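Local coordinates for FAD dependent oxidoreductase domain-containing protein (Deinococcus radiodurans R1, PDB 3C4N), which is of unknown function but binds ADP and is probably an FAD-dependent oxidoreductase, at residues W86-Q89 with D90-A93; L167-P171 with G172-L176; R315-L318 with E319-G323. One frame throughout, in Å; residues are numbered along the deposited sequence.

Contact 1: residues W86-Q89 with D90-A93; sequences WTAQ and DIPA
Thr87 and Asp90 meet across a tight bend, where Asp90 N donates to Thr87 O at 2.9 Å. With the conformations of Ala88 and Gln89 between them, this bond closes a type I beta turn. The donor stands well above the plane of the Thr87 carbonyl, although the N-H itself points almost straight at the oxygen (166°). The side chains of the same two residues also touch: the methyl CG2 of Thr87 packs against the carboxylate of Asp90, with CG2 3.3 Å from CG. Thr87 has OG1 anti to its own N (chi1 177°), which leaves CG2 to face the aspartate and lets OG1 bond to Asp163 OD2. OG1 is also placed to accept from Gln89 N, as in an ST turn, though the position of that nitrogen is less certain. Beyond the methyl contact, Asp90 OD1 forms a salt bridge with Arg272. Replacing Asp90 by an alanine would probably leave Arg272 without this partner and uncover one side of the Thr87 methyl. Ile91 follows and folds back over the start of the turn. Its CG1 lies 3.6 Å from Ala88 O, and with CD1 extended from CG1 (chi2 172°) the terminal methyl reaches Ala88 CA at 3.6 Å. The same CD1 is 4.1 Å from Ala88 CB and approaches the Trp86 ring obliquely, 4.4 Å from CH2. The bend leads from strand 85-86 toward helix 96-107, on which Ile91 touches Ala99 while Trp86 NE1 bonds to Ala99 O. Helix 379-398 meets Asp90 and Ile91 through Thr381, and strands 118-127 and 159-163 lie against Gln89.

Contact 2: residues L167-P171 with G172-L176; sequences LTYRP and GSLAL
Arg170 and Leu174 are joined through the backbone where strand 167-169 gives way to helix 171-183. Arg170 occupies the N-cap position, and its carbonyl O accepts from Leu174 N at 3.1 Å, with the donor in the carbonyl plane. One residue on, Pro171 O accepts from Ala175 N at 2.8 Å in a nearly straight bond (171°). These two i to i+4 bonds make up the first helical turn. Pro171 suits the first position of the helix because its nitrogen, which has no hydrogen, is not called on to bond back to an earlier carbonyl.

Among the side chains, Tyr169 and Leu174 make the apolar contact. The methyl CD2 of Leu174 lies 3.8 Å from Tyr169 CE1, approaching the ring obliquely. With CG anti to its N (chi1 175°), Leu174 offers one branch, CD2, to the ring, while Tyr169 CG sits between N and the carbonyl carbon (chi1 63°) and the ring is swung toward the helix. The phenol reaches on past the leucine, where OH is hydrogen-bonded to Asp380 O. Leu174 CB also rests on Pro171 O at 3.3 Å. On another side of the turn, Ser173 OG passes 3.9 Å from Arg170 CB, whose bent chain carries its guanidinium away from the helix and touches strand 276-281. Leu106 of helix 96-107 packs on both Tyr169 and Leu174.

Chemically, the junction divides its work: polar main-chain bonds, one of them to the carbonyl of the cap residue, fix the start of the helix, while an apolar contact between ring and methyl ties it to the end of the strand, and the phenol oxygen of the buried tyrosine is satisfied by Asp380 O.

Contact 3: residues R315-L318 with E319-G323; sequences RELL and EDLVG
Helix 315-324 opens with Arg315 and Glu319 paired one turn apart on its exposed side. The two side chains lie alongside each other and point the same way, with Arg315 NH1 3.6 Å from Glu319 OE2 in a rather long salt bridge. The carboxylate oxygen comes to the edge of the guanidinium, in its plane, but the two flat groups are turned 73° apart, so they do not meet as a flat two-pronged pair. A bend at chi3 (51°) turns NH1 toward the glutamate carboxylate. Water 1 spans the same gap: it accepts from Arg315 NH1 at 3.1 Å and donates weakly to Glu319 OE1. Nearer the backbone, Glu319 CG presses on Arg315 O at 3.0 Å.

Beneath this pair runs the regular alpha-helical ladder, in which the backbone N of Glu319, Asp320, Leu321 and Val322 donates to the carbonyl four residues earlier; the bond from Leu321 N to Leu317 O measures 2.9 Å. The helix is amphipathic. On its buried side Leu317 CD2 packs 3.6 Å from Leu321 CG, their side chains crossing at a slant, and Leu318 CD1 reaches Leu321 CD1 more loosely at 4.3 Å. Leu317 goes on to touch Gln256 and Pro258 of strand 251-260, while Leu318 and Leu321 share Leu313 as a neighbour. Asp320 has its OD2 3.0 Å from Glu316 O, a pair in which neither oxygen has a hydrogen to offer if the aspartate is ionised, and that same OD2 is hydrogen-bonded to His292 NE2, which is likely to ease the repulsion.

Contacts 1 and 2 adjoin: Trp86 O and Leu167 N are 2.8 Å apart, probably hydrogen-bonded, where strands 85-86 and 167-169 run antiparallel, although the contact centres are about 18 Å apart. Both also lean on helix 96-107, with Leu106 touching Trp86, Tyr169 and Leu174, and both reach the start of helix 379-398. Contact 2 lies nearer the nucleotide; the side chain of Ala175 is about 7 Å from the bound ADP and about 4 Å from that of Thr79, which binds it. In contact 1, Trp86 is about 12 Å from ADP-binding Met47, side chain to side chain. Contact 3 stands apart, its nearest atoms about 16 Å from contact 1 and about 18 Å from contact 2.

Contact 1: residues W86-Q89 with D90-A93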
ATOM      1  N   TRP A  86     -13.957 -20.904 -11.571  1.00 15.61           N
ATOM      2  CA  TRP A  86     -13.282 -21.200 -12.821  1.00 10.39           C
ATOM      3  C   TRP A  86     -13.966 -22.443 -13.359  1.00 16.71           C
ATOM      4  O   TRP A  86     -13.947 -23.503 -12.720  1.00 12.54           O
ATOM      5  CB  TRP A  86     -11.806 -21.509 -12.614  1.00  7.14           C
ATOM      6  CG  TRP A  86     -11.047 -21.589 -13.911  1.00  7.31           C
ATOM      7  CD1 TRP A  86     -10.279 -20.611 -14.468  1.00 13.97           C
ATOM      8  CD2 TRP A  86     -11.005 -22.697 -14.828  1.00  4.48           C
ATOM      9  NE1 TRP A  86      -9.761 -21.037 -15.671  1.00 12.26           N
ATOM     10  CE2 TRP A  86     -10.194 -22.314 -15.913  1.00  6.53           C
ATOM     11  CE3 TRP A  86     -11.575 -23.973 -14.837  1.00 12.32           C
ATOM     12  CZ2 TRP A  86      -9.935 -23.166 -16.999  1.00 14.48           C
ATOM     13  CZ3 TRP A  86     -11.320 -24.823 -15.920  1.00 16.96           C
ATOM     14  CH2 TRP A  86     -10.509 -24.412 -16.983  1.00 11.94           C
ATOM     15  N   THR A  87     -14.579 -22.319 -14.529  1.00 12.53           N
ATOM     16  CA  THR A  87     -15.261 -23.462 -15.126  1.00 17.65           C
ATOM     17  C   THR A  87     -15.102 -23.509 -16.630  1.00 16.61           C
ATOM     18  O   THR A  87     -15.221 -22.486 -17.299  1.00 19.94           O
ATOM     19  CB  THR A  87     -16.767 -23.455 -14.808  1.00 12.66           C
ATOM     20  OG1 THR A  87     -17.382 -24.559 -15.469  1.00 12.12           O
ATOM     21  CG2 THR A  87     -17.418 -22.161 -15.278  1.00  3.69           C
ATOM     22  N   ALA A  88     -14.858 -24.701 -17.157  1.00 17.64           N
ATOM     23  CA  ALA A  88     -14.694 -24.883 -18.595  1.00 19.68           C
ATOM     24  C   ALA A  88     -15.960 -24.479 -19.341  1.00 16.64           C
ATOM     25  O   ALA A  88     -15.953 -24.374 -20.567  1.00 19.96           O
ATOM     26  CB  ALA A  88     -14.343 -26.338 -18.905  1.00 10.59           C
ATOM     27  N   GLN A  89     -17.044 -24.242 -18.610  1.00 23.31           N
ATOM     28  CA  GLN A  89     -18.299 -23.854 -19.262  1.00 25.29           C
ATOM     29  C   GLN A  89     -18.366 -22.352 -19.488  1.00 20.52           C
ATOM     30  O   GLN A  89     -19.296 -21.848 -20.113  1.00 22.10           O
ATOM     31  CB  GLN A  89     -19.506 -24.322 -18.433  1.00 30.58           C
ATOM     32  CG  GLN A  89     -19.642 -25.842 -18.374  1.00 25.46           C
ATOM     33  CD  GLN A  89     -20.756 -26.311 -17.462  1.00 33.95           C
ATOM     34  OE1 GLN A  89     -20.927 -27.515 -17.240  1.00 32.29           O
ATOM     35  NE2 GLN A  89     -21.523 -25.366 -16.926  1.00 35.15           N
ATOM     36  N   ASP A  90     -17.377 -21.631 -18.975  1.00 17.63           N
ATOM     37  CA  ASP A  90     -17.361 -20.197 -19.168  1.00 20.31           C
ATOM     38  C   ASP A  90     -16.303 -19.808 -20.181  1.00 20.00           C
ATOM     39  O   ASP A  90     -15.888 -18.654 -20.241  1.00 21.64           O
ATOM     40  CB  ASP A  90     -17.105 -19.474 -17.851  1.00 23.03           C
ATOM     41  CG  ASP A  90     -18.333 -19.421 -16.968  1.00 27.97           C
ATOM     42  OD1 ASP A  90     -19.423 -19.859 -17.416  1.00 18.20           O
ATOM     43  OD2 ASP A  90     -18.206 -18.923 -15.825  1.00 29.20           O
ATOM     44  N   ILE A  91     -15.874 -20.777 -20.982  1.00 17.43           N
ATOM     45  CA  ILE A  91     -14.869 -20.528 -22.002  1.00 16.44           C
ATOM     46  C   ILE A  91     -15.535 -20.352 -23.364  1.00 19.67           C
ATOM     47  O   ILE A  91     -16.100 -21.294 -23.911  1.00 17.11           O
ATOM     48  CB  ILE A  91     -13.879 -21.704 -22.122  1.00 18.84           C
ATOM     49  CG1 ILE A  91     -13.225 -21.997 -20.767  1.00 19.62           C
ATOM     50  CG2 ILE A  91     -12.820 -21.375 -23.182  1.00 13.91           C
ATOM     51  CD1 ILE A  91     -12.375 -23.265 -20.751  1.00  6.85           C
ATOM     52  N   PRO A  92     -15.500 -19.133 -23.918  1.00 19.79           N
ATOM     53  CA  PRO A  92     -16.113 -18.919 -25.231  1.00 22.84           C
ATOM     54  C   PRO A  92     -15.225 -19.666 -26.225  1.00 24.96           C
ATOM     55  O   PRO A  92     -14.097 -20.027 -25.886  1.00 26.84           O
ATOM     56  CB  PRO A  92     -16.016 -17.405 -25.421  1.00 21.85           C
ATOM     57  CG  PRO A  92     -16.093 -16.879 -24.026  1.00 16.09           C
ATOM     58  CD  PRO A  92     -15.192 -17.847 -23.271  1.00 26.29           C
ATOM     59  N   ALA A  93     -15.719 -19.890 -27.441  1.00 20.67           N
ATOM     60  CA  ALA A  93     -14.953 -20.600 -28.461  1.00 16.77           C
ATOM     61  C   ALA A  93     -13.721 -19.812 -28.882  1.00 15.18           C
ATOM     62  O   ALA A  93     -13.826 -18.649 -29.267  1.00 19.36           O
ATOM     63  CB  ALA A  93     -15.828 -20.879 -29.670  1.00 14.57           C
TER

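Contact 2: residues L167-P171 with G172-L176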
ATOM      1  N   LEU A 167     -13.200 -24.867 -10.438  1.00 16.42           N
ATOM      2  CA  LEU A 167     -12.478 -24.468  -9.240  1.00 11.50           C
ATOM      3  C   LEU A 167     -13.124 -23.264  -8.549  1.00 12.74           C
ATOM      4  O   LEU A 167     -13.739 -22.423  -9.206  1.00 13.25           O
ATOM      5  CB  LEU A 167     -11.048 -24.064  -9.606  1.00 17.66           C
ATOM      6  CG  LEU A 167     -10.085 -24.968 -10.368  1.00 18.89           C
ATOM      7  CD1 LEU A 167      -8.827 -24.173 -10.645  1.00 10.75           C
ATOM      8  CD2 LEU A 167      -9.771 -26.223  -9.564  1.00 12.25           C
ATOM      9  N   THR A 168     -12.986 -23.174  -7.228  1.00 14.05           N
ATOM     10  CA  THR A 168     -13.497 -22.001  -6.520  1.00 17.05           C
ATOM     11  C   THR A 168     -12.365 -21.341  -5.750  1.00 17.21           C
ATOM     12  O   THR A 168     -11.499 -22.015  -5.194  1.00 13.58           O
ATOM     13  CB  THR A 168     -14.644 -22.309  -5.519  1.00 18.31           C
ATOM     14  OG1 THR A 168     -14.296 -23.426  -4.696  1.00 19.45           O
ATOM     15  CG2 THR A 168     -15.941 -22.590  -6.263  1.00 21.48           C
ATOM     16  N   TYR A 169     -12.374 -20.013  -5.741  1.00 17.72           N
ATOM     17  CA  TYR A 169     -11.369 -19.235  -5.027  1.00 14.95           C
ATOM     18  C   TYR A 169     -11.948 -17.866  -4.735  1.00 15.34           C
ATOM     19  O   TYR A 169     -13.009 -17.508  -5.253  1.00 15.70           O
ATOM     20  CB  TYR A 169     -10.114 -19.081  -5.883  1.00 17.63           C
ATOM     21  CG  TYR A 169     -10.329 -18.310  -7.177  1.00 23.58           C
ATOM     22  CD1 TYR A 169     -10.078 -16.924  -7.258  1.00 25.69           C
ATOM     23  CD2 TYR A 169     -10.752 -18.968  -8.328  1.00 13.89           C
ATOM     24  CE1 TYR A 169     -10.237 -16.224  -8.468  1.00 15.61           C
ATOM     25  CE2 TYR A 169     -10.914 -18.286  -9.528  1.00 15.03           C
ATOM     26  CZ  TYR A 169     -10.653 -16.923  -9.598  1.00 23.14           C
ATOM     27  OH  TYR A 169     -10.780 -16.283 -10.813  1.00 17.39           O
ATOM     28  N   ARG A 170     -11.253 -17.088  -3.917  1.00 12.39           N
ATOM     29  CA  ARG A 170     -11.729 -15.744  -3.605  1.00  9.82           C
ATOM     30  C   ARG A 170     -10.977 -14.734  -4.465  1.00  9.79           C
ATOM     31  O   ARG A 170      -9.766 -14.563  -4.325  1.00 15.80           O
ATOM     32  CB  ARG A 170     -11.512 -15.427  -2.119  1.00  5.49           C
ATOM     33  CG  ARG A 170     -12.219 -16.371  -1.166  1.00 14.44           C
ATOM     34  CD  ARG A 170     -13.724 -16.331  -1.377  1.00 28.45           C
ATOM     35  NE  ARG A 170     -14.260 -14.985  -1.166  1.00 34.20           N
ATOM     36  CZ  ARG A 170     -14.562 -14.468   0.021  1.00 41.82           C
ATOM     37  NH1 ARG A 170     -14.392 -15.187   1.124  1.00 39.71           N
ATOM     38  NH2 ARG A 170     -15.019 -13.223   0.101  1.00 42.57           N
ATOM     39  N   PRO A 171     -11.686 -14.048  -5.368  1.00 16.18           N
ATOM     40  CA  PRO A 171     -11.042 -13.056  -6.236  1.00 11.99           C
ATOM     41  C   PRO A 171     -10.355 -11.974  -5.417  1.00 18.41           C
ATOM     42  O   PRO A 171      -9.327 -11.430  -5.824  1.00 13.46           O
ATOM     43  CB  PRO A 171     -12.207 -12.497  -7.055  1.00 17.96           C
ATOM     44  CG  PRO A 171     -13.177 -13.644  -7.097  1.00 14.15           C
ATOM     45  CD  PRO A 171     -13.122 -14.157  -5.673  1.00 17.10           C
ATOM     46  N   GLY A 172     -10.946 -11.672  -4.258  1.00 21.81           N
ATOM     47  CA  GLY A 172     -10.400 -10.669  -3.362  1.00 12.40           C
ATOM     48  C   GLY A 172      -9.000 -11.062  -2.941  1.00 16.52           C
ATOM     49  O   GLY A 172      -8.083 -10.243  -2.963  1.00 18.62           O
ATOM     50  N   SER A 173      -8.828 -12.322  -2.555  1.00 13.12           N
ATOM     51  CA  SER A 173      -7.513 -12.808  -2.160  1.00 15.36           C
ATOM     52  C   SER A 173      -6.543 -12.782  -3.339  1.00 13.87           C
ATOM     53  O   SER A 173      -5.363 -12.489  -3.171  1.00 17.90           O
ATOM     54  CB  SER A 173      -7.606 -14.236  -1.629  1.00 20.75           C
ATOM     55  OG  SER A 173      -8.261 -14.261  -0.379  1.00 36.98           O
ATOM     56  N   LEU A 174      -7.042 -13.104  -4.529  1.00 13.26           N
ATOM     57  CA  LEU A 174      -6.214 -13.114  -5.736  1.00  9.02           C
ATOM     58  C   LEU A 174      -5.676 -11.718  -5.978  1.00  9.36           C
ATOM     59  O   LEU A 174      -4.474 -11.527  -6.138  1.00 20.25           O
ATOM     60  CB  LEU A 174      -7.034 -13.567  -6.951  1.00  3.64           C
ATOM     61  CG  LEU A 174      -6.329 -13.502  -8.304  1.00  9.16           C
ATOM     62  CD1 LEU A 174      -4.982 -14.199  -8.191  1.00  5.24           C
ATOM     63  CD2 LEU A 174      -7.176 -14.172  -9.419  1.00  1.12           C
ATOM     64  N   ALA A 175      -6.580 -10.749  -5.985  1.00 12.53           N
ATOM     65  CA  ALA A 175      -6.232  -9.353  -6.213  1.00 15.72           C
ATOM     66  C   ALA A 175      -5.231  -8.829  -5.176  1.00 12.99           C
ATOM     67  O   ALA A 175      -4.206  -8.263  -5.542  1.00 11.99           O
ATOM     68  CB  ALA A 175      -7.502  -8.505  -6.208  1.00 22.02           C
ATOM     69  N   LEU A 176      -5.538  -9.013  -3.891  1.00 10.86           N
ATOM     70  CA  LEU A 176      -4.652  -8.567  -2.812  1.00 14.39           C
ATOM     71  C   LEU A 176      -3.252  -9.149  -3.005  1.00 18.31           C
ATOM     72  O   LEU A 176      -2.250  -8.438  -2.923  1.00 19.15           O
ATOM     73  CB  LEU A 176      -5.189  -9.009  -1.448  1.00  6.22           C
ATOM     74  CG  LEU A 176      -4.354  -8.508  -0.262  1.00 16.62           C
ATOM     75  CD1 LEU A 176      -4.364  -6.991  -0.269  1.00  6.43           C
ATOM     76  CD2 LEU A 176      -4.891  -9.047   1.074  1.00  1.09           C
TER

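Contact 3: residues R315-L318 with E319-G323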
ATOM      1  N   ARG A 315     -36.270  -6.057  -9.656  1.00 33.13           N
ATOM      2  CA  ARG A 315     -37.437  -6.704 -10.242  1.00 34.34           C
ATOM      3  C   ARG A 315     -37.022  -7.911 -11.096  1.00 34.83           C
ATOM      4  O   ARG A 315     -37.597  -8.995 -10.984  1.00 38.35           O
ATOM      5  CB  ARG A 315     -38.223  -5.679 -11.077  1.00 35.81           C
ATOM      6  CG  ARG A 315     -39.400  -6.233 -11.883  1.00 44.35           C
ATOM      7  CD  ARG A 315     -40.017  -5.138 -12.780  1.00 47.40           C
ATOM      8  NE  ARG A 315     -39.004  -4.450 -13.586  1.00 46.36           N
ATOM      9  CZ  ARG A 315     -38.355  -4.990 -14.617  1.00 48.73           C
ATOM     10  NH1 ARG A 315     -38.609  -6.240 -14.993  1.00 45.89           N
ATOM     11  NH2 ARG A 315     -37.434  -4.282 -15.264  1.00 43.04           N
ATOM     12  N   GLU A 316     -36.002  -7.732 -11.924  1.00 33.58           N
ATOM     13  CA  GLU A 316     -35.556  -8.814 -12.780  1.00 32.76           C
ATOM     14  C   GLU A 316     -35.086 -10.054 -12.041  1.00 33.42           C
ATOM     15  O   GLU A 316     -35.362 -11.174 -12.471  1.00 29.88           O
ATOM     16  CB  GLU A 316     -34.463  -8.323 -13.712  1.00 33.78           C
ATOM     17  CG  GLU A 316     -34.997  -7.404 -14.780  1.00 45.74           C
ATOM     18  CD  GLU A 316     -34.033  -7.247 -15.924  1.00 52.82           C
ATOM     19  OE1 GLU A 316     -32.953  -6.660 -15.697  1.00 64.63           O
ATOM     20  OE2 GLU A 316     -34.351  -7.722 -17.040  1.00 50.53           O
ATOM     21  N   LEU A 317     -34.381  -9.861 -10.932  1.00 33.22           N
ATOM     22  CA  LEU A 317     -33.900 -10.994 -10.151  1.00 32.83           C
ATOM     23  C   LEU A 317     -35.111 -11.686  -9.522  1.00 32.08           C
ATOM     24  O   LEU A 317     -35.192 -12.915  -9.485  1.00 32.61           O
ATOM     25  CB  LEU A 317     -32.939 -10.527  -9.055  1.00 26.60           C
ATOM     26  CG  LEU A 317     -31.849 -11.524  -8.638  1.00 32.37           C
ATOM     27  CD1 LEU A 317     -31.219 -11.059  -7.328  1.00 32.18           C
ATOM     28  CD2 LEU A 317     -32.419 -12.911  -8.469  1.00 26.68           C
ATOM     29  N   LEU A 318     -36.048 -10.881  -9.033  1.00 28.92           N
ATOM     30  CA  LEU A 318     -37.268 -11.387  -8.418  1.00 26.45           C
ATOM     31  C   LEU A 318     -38.004 -12.303  -9.387  1.00 27.54           C
ATOM     32  O   LEU A 318     -38.408 -13.408  -9.028  1.00 32.14           O
ATOM     33  CB  LEU A 318     -38.177 -10.220  -8.023  1.00 25.76           C
ATOM     34  CG  LEU A 318     -38.263  -9.750  -6.567  1.00 32.93           C
ATOM     35  CD1 LEU A 318     -37.116 -10.320  -5.729  1.00 24.37           C
ATOM     36  CD2 LEU A 318     -38.259  -8.231  -6.546  1.00 24.70           C
ATOM     37  N   GLU A 319     -38.171 -11.844 -10.621  1.00 24.22           N
ATOM     38  CA  GLU A 319     -38.870 -12.632 -11.627  1.00 21.34           C
ATOM     39  C   GLU A 319     -38.124 -13.936 -11.879  1.00 25.20           C
ATOM     40  O   GLU A 319     -38.735 -15.004 -11.930  1.00 30.30           O
ATOM     41  CB  GLU A 319     -38.988 -11.849 -12.941  1.00 27.87           C
ATOM     42  CG  GLU A 319     -39.480 -10.414 -12.787  1.00 29.78           C
ATOM     43  CD  GLU A 319     -39.708  -9.730 -14.117  1.00 31.66           C
ATOM     44  OE1 GLU A 319     -38.867  -9.883 -15.025  1.00 44.56           O
ATOM     45  OE2 GLU A 319     -40.728  -9.032 -14.262  1.00 41.01           O
ATOM     46  N   ASP A 320     -36.804 -13.849 -12.037  1.00 29.33           N
ATOM     47  CA  ASP A 320     -35.987 -15.039 -12.286  1.00 29.15           C
ATOM     48  C   ASP A 320     -36.227 -16.068 -11.182  1.00 28.19           C
ATOM     49  O   ASP A 320     -36.480 -17.243 -11.459  1.00 33.54           O
ATOM     50  CB  ASP A 320     -34.489 -14.680 -12.347  1.00 27.95           C
ATOM     51  CG  ASP A 320     -34.085 -14.026 -13.666  1.00 27.49           C
ATOM     52  OD1 ASP A 320     -34.542 -14.491 -14.735  1.00 31.05           O
ATOM     53  OD2 ASP A 320     -33.291 -13.061 -13.642  1.00 26.30           O
ATOM     54  N   LEU A 321     -36.147 -15.618  -9.932  1.00 18.58           N
ATOM     55  CA  LEU A 321     -36.367 -16.488  -8.781  1.00 19.82           C
ATOM     56  C   LEU A 321     -37.730 -17.181  -8.876  1.00 22.45           C
ATOM     57  O   LEU A 321     -37.832 -18.391  -8.702  1.00 22.17           O
ATOM     58  CB  LEU A 321     -36.297 -15.676  -7.482  1.00 13.21           C
ATOM     59  CG  LEU A 321     -34.966 -15.016  -7.127  1.00 17.81           C
ATOM     60  CD1 LEU A 321     -35.156 -14.178  -5.880  1.00 20.61           C
ATOM     61  CD2 LEU A 321     -33.892 -16.063  -6.910  1.00 13.23           C
ATOM     62  N   VAL A 322     -38.774 -16.407  -9.150  1.00 23.68           N
ATOM     63  CA  VAL A 322     -40.111 -16.968  -9.263  1.00 22.77           C
ATOM     64  C   VAL A 322     -40.119 -18.072 -10.311  1.00 21.94           C
ATOM     65  O   VAL A 322     -40.748 -19.107 -10.123  1.00 24.58           O
ATOM     66  CB  VAL A 322     -41.128 -15.876  -9.651  1.00 28.79           C
ATOM     67  CG1 VAL A 322     -42.496 -16.489  -9.908  1.00 31.18           C
ATOM     68  CG2 VAL A 322     -41.208 -14.832  -8.542  1.00 20.34           C
ATOM     69  N   GLY A 323     -39.398 -17.853 -11.407  1.00 29.73           N
ATOM     70  CA  GLY A 323     -39.343 -18.837 -12.475  1.00 22.89           C
ATOM     71  C   GLY A 323     -38.504 -20.058 -12.154  1.00 21.45           C
ATOM     72  O   GLY A 323     -38.579 -21.070 -12.847  1.00 15.57           O
TER
HETATM   73  O   HOH W   1     -38.129  -7.813 -17.661  1.00 32.30           O